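Local coordinates for protein diguanylate cyclase (Marinobacter aquaeolei VT8, PDB 3IGN) that probably makes the second messenger c-di-GMP from two molecules of GTP through its GGDEF domain, which binds the product c-di-GMP, at residues I66-D71 and I126-S131. Residues are numbered along the deposited sequence; the frame is centred on the assembly and turned at random.
Sequences IRHTAD and IQYTVS
Tyr128 sets its CG between its own backbone N and carbonyl carbon (chi1 67°), which sends the phenol across to helix 59-74, while Thr69 holds OG1 beside its backbone N (chi1 -59°), turned toward the phenol's hydroxyl end. The contact belongs to the alpha/beta core of the GGDEF domain, where this helix packs near the chain leading into strand 130-136 of the central sheet. Tyr128 OH donates a hydrogen bond to Thr69 OG1 at 2.8 Å. Thr69 OG1 is also hydrogen-bonded to Val65 O, one turn earlier, so a threonine suits this buried helix position: its hydroxyl serves both the helix backbone and the tyrosine, and its methyl is left for apolar packing. That methyl, CG2, lies a loose 4.5 Å from Val130 CG1, and Ile114 of helix 100-115 touches Thr69, Tyr128 and Val130 alike. A tyrosine fits opposite, because its ring spans apolar surroundings that include Ile47 and delivers a donor to the helix. A phenylalanine here would probably fill much of the same space yet leave Thr69 OG1 without the proton it accepts. Histidine suits the partly exposed flank: His68 NE2 is hydrogen-bonded to Ser117 OG, while His68 CD2 comes 3.3 Å from Tyr128 OH, the hydroxyl lying near the imidazole plane and CD2 near that of the phenol, edge to edge.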
ATOM      1  N   ILE A  66      11.152  -5.631   1.451  1.00 34.54           N
ATOM      2  CA  ILE A  66      10.537  -4.379   1.031  1.00 34.33           C
ATOM      3  C   ILE A  66      10.579  -4.264  -0.487  1.00 34.07           C
ATOM      4  O   ILE A  66       9.579  -3.931  -1.119  1.00 33.62           O
ATOM      5  CB  ILE A  66      11.262  -3.158   1.641  1.00 32.28           C
ATOM      6  CG1 ILE A  66      10.906  -3.033   3.123  1.00 33.73           C
ATOM      7  CG2 ILE A  66      10.871  -1.893   0.902  1.00 32.00           C
ATOM      8  CD1 ILE A  66      11.732  -2.003   3.868  1.00 33.40           C
ATOM      9  N   ARG A  67      11.739  -4.545  -1.073  1.00 35.10           N
ATOM     10  CA  ARG A  67      11.880  -4.457  -2.520  1.00 35.60           C
ATOM     11  C   ARG A  67      10.961  -5.437  -3.235  1.00 35.87           C
ATOM     12  O   ARG A  67      10.378  -5.109  -4.268  1.00 36.87           O
ATOM     13  CB  ARG A  67      13.330  -4.712  -2.942  1.00 41.07           C
ATOM     14  CG  ARG A  67      14.189  -3.465  -2.958  1.00 47.30           C
ATOM     15  CD  ARG A  67      15.557  -3.740  -3.566  1.00 53.89           C
ATOM     16  NE  ARG A  67      16.376  -4.585  -2.706  1.00 58.04           N
ATOM     17  CZ  ARG A  67      17.518  -4.194  -2.150  1.00 61.24           C
ATOM     18  NH1 ARG A  67      17.979  -2.969  -2.368  1.00 62.43           N
ATOM     19  NH2 ARG A  67      18.194  -5.022  -1.369  1.00 62.47           N
ATOM     20  N   HIS A  68      10.831  -6.642  -2.692  1.00 34.70           N
ATOM     21  CA  HIS A  68       9.966  -7.637  -3.310  1.00 35.75           C
ATOM     22  C   HIS A  68       8.515  -7.180  -3.241  1.00 34.50           C
ATOM     23  O   HIS A  68       7.754  -7.360  -4.191  1.00 35.25           O
ATOM     24  CB  HIS A  68      10.104  -8.989  -2.613  1.00 34.21           C
ATOM     25  CG  HIS A  68       9.278 -10.069  -3.241  1.00 35.17           C
ATOM     26  ND1 HIS A  68       9.497 -10.520  -4.525  1.00 36.96           N
ATOM     27  CD2 HIS A  68       8.217 -10.768  -2.772  1.00 35.74           C
ATOM     28  CE1 HIS A  68       8.606 -11.450  -4.821  1.00 38.44           C
ATOM     29  NE2 HIS A  68       7.817 -11.619  -3.774  1.00 38.71           N
ATOM     30  N   THR A  69       8.134  -6.604  -2.104  1.00 32.25           N
ATOM     31  CA  THR A  69       6.773  -6.118  -1.916  1.00 31.47           C
ATOM     32  C   THR A  69       6.463  -5.043  -2.957  1.00 32.17           C
ATOM     33  O   THR A  69       5.388  -5.038  -3.566  1.00 30.27           O
ATOM     34  CB  THR A  69       6.590  -5.523  -0.507  1.00 31.68           C
ATOM     35  OG1 THR A  69       6.886  -6.524   0.474  1.00 30.75           O
ATOM     36  CG2 THR A  69       5.153  -5.047  -0.311  1.00 30.55           C
ATOM     37  N   ALA A  70       7.411  -4.137  -3.159  1.00 30.76           N
ATOM     38  CA  ALA A  70       7.241  -3.071  -4.137  1.00 33.19           C
ATOM     39  C   ALA A  70       7.155  -3.668  -5.537  1.00 32.63           C
ATOM     40  O   ALA A  70       6.366  -3.216  -6.365  1.00 31.88           O
ATOM     41  CB  ALA A  70       8.406  -2.092  -4.058  1.00 31.27           C
ATOM     42  N   ASP A  71       7.974  -4.681  -5.804  1.00 33.34           N
ATOM     43  CA  ASP A  71       7.962  -5.319  -7.111  1.00 34.72           C
ATOM     44  C   ASP A  71       6.633  -6.012  -7.363  1.00 32.43           C
ATOM     45  O   ASP A  71       6.079  -5.918  -8.457  1.00 32.51           O
ATOM     46  CB  ASP A  71       9.113  -6.320  -7.240  1.00 37.15           C
ATOM     47  CG  ASP A  71      10.466  -5.641  -7.300  1.00 43.82           C
ATOM     48  OD1 ASP A  71      10.520  -4.460  -7.701  1.00 46.13           O
ATOM     49  OD2 ASP A  71      11.477  -6.287  -6.956  1.00 48.15           O
ATOM     50  N   ILE A 126      12.716 -16.614   3.211  1.00 50.88           N
ATOM     51  CA  ILE A 126      11.609 -15.996   3.928  1.00 48.64           C
ATOM     52  C   ILE A 126      10.227 -16.000   3.289  1.00 46.30           C
ATOM     53  O   ILE A 126      10.076 -15.853   2.079  1.00 46.78           O
ATOM     54  CB  ILE A 126      11.925 -14.513   4.202  1.00 45.56           C
ATOM     55  CG1 ILE A 126      13.329 -14.371   4.780  1.00 41.74           C
ATOM     56  CG2 ILE A 126      10.878 -13.925   5.134  1.00 47.66           C
ATOM     57  CD1 ILE A 126      13.765 -12.938   4.970  1.00 38.80           C
ATOM     58  N   GLN A 127       9.218 -16.158   4.137  1.00 44.01           N
ATOM     59  CA  GLN A 127       7.827 -16.099   3.712  1.00 44.41           C
ATOM     60  C   GLN A 127       7.202 -15.089   4.658  1.00 40.37           C
ATOM     61  O   GLN A 127       7.492 -15.090   5.854  1.00 38.31           O
ATOM     62  CB  GLN A 127       7.153 -17.465   3.822  1.00 48.23           C
ATOM     63  CG  GLN A 127       7.566 -18.384   2.686  1.00 52.36           C
ATOM     64  CD  GLN A 127       7.127 -19.817   2.885  1.00 57.36           C
ATOM     65  OE1 GLN A 127       7.927 -20.743   2.744  1.00 61.38           O
ATOM     66  NE2 GLN A 127       5.850 -20.012   3.205  1.00 56.39           N
ATOM     67  N   TYR A 128       6.372 -14.210   4.114  1.00 38.14           N
ATOM     68  CA  TYR A 128       5.747 -13.171   4.917  1.00 36.97           C
ATOM     69  C   TYR A 128       4.392 -12.802   4.335  1.00 36.10           C
ATOM     70  O   TYR A 128       3.978 -13.336   3.312  1.00 38.57           O
ATOM     71  CB  TYR A 128       6.645 -11.929   4.942  1.00 34.43           C
ATOM     72  CG  TYR A 128       6.778 -11.234   3.598  1.00 34.88           C
ATOM     73  CD1 TYR A 128       7.494 -11.813   2.547  1.00 33.72           C
ATOM     74  CD2 TYR A 128       6.170  -9.997   3.374  1.00 34.02           C
ATOM     75  CE1 TYR A 128       7.599 -11.171   1.304  1.00 34.02           C
ATOM     76  CE2 TYR A 128       6.269  -9.354   2.147  1.00 33.01           C
ATOM     77  CZ  TYR A 128       6.980  -9.941   1.116  1.00 33.22           C
ATOM     78  OH  TYR A 128       7.057  -9.300  -0.101  1.00 35.11           O
ATOM     79  N   THR A 129       3.705 -11.879   4.994  1.00 34.97           N
ATOM     80  CA  THR A 129       2.402 -11.435   4.530  1.00 33.45           C
ATOM     81  C   THR A 129       2.238  -9.941   4.732  1.00 33.21           C
ATOM     82  O   THR A 129       3.091  -9.282   5.329  1.00 29.79           O
ATOM     83  CB  THR A 129       1.259 -12.145   5.282  1.00 34.12           C
ATOM     84  OG1 THR A 129       1.386 -11.902   6.690  1.00 33.68           O
ATOM     85  CG2 THR A 129       1.291 -13.642   5.017  1.00 32.83           C
ATOM     86  N   VAL A 130       1.131  -9.412   4.222  1.00 30.55           N
ATOM     87  CA  VAL A 130       0.829  -7.994   4.363  1.00 28.72           C
ATOM     88  C   VAL A 130      -0.595  -7.834   4.863  1.00 28.56           C
ATOM     89  O   VAL A 130      -1.450  -8.695   4.644  1.00 27.49           O
ATOM     90  CB  VAL A 130       0.930  -7.226   3.016  1.00 28.75           C
ATOM     91  CG1 VAL A 130       2.393  -7.018   2.620  1.00 26.96           C
ATOM     92  CG2 VAL A 130       0.189  -7.991   1.940  1.00 30.14           C
ATOM     93  N   SER A 131      -0.832  -6.727   5.552  1.00 27.26           N
ATOM     94  CA  SER A 131      -2.161  -6.390   6.048  1.00 27.45           C
ATOM     95  C   SER A 131      -2.528  -5.193   5.177  1.00 27.92           C
ATOM     96  O   SER A 131      -1.683  -4.348   4.918  1.00 26.46           O
ATOM     97  CB  SER A 131      -2.106  -5.985   7.527  1.00 27.39           C
ATOM     98  OG  SER A 131      -1.939  -7.130   8.358  1.00 29.38           O
TER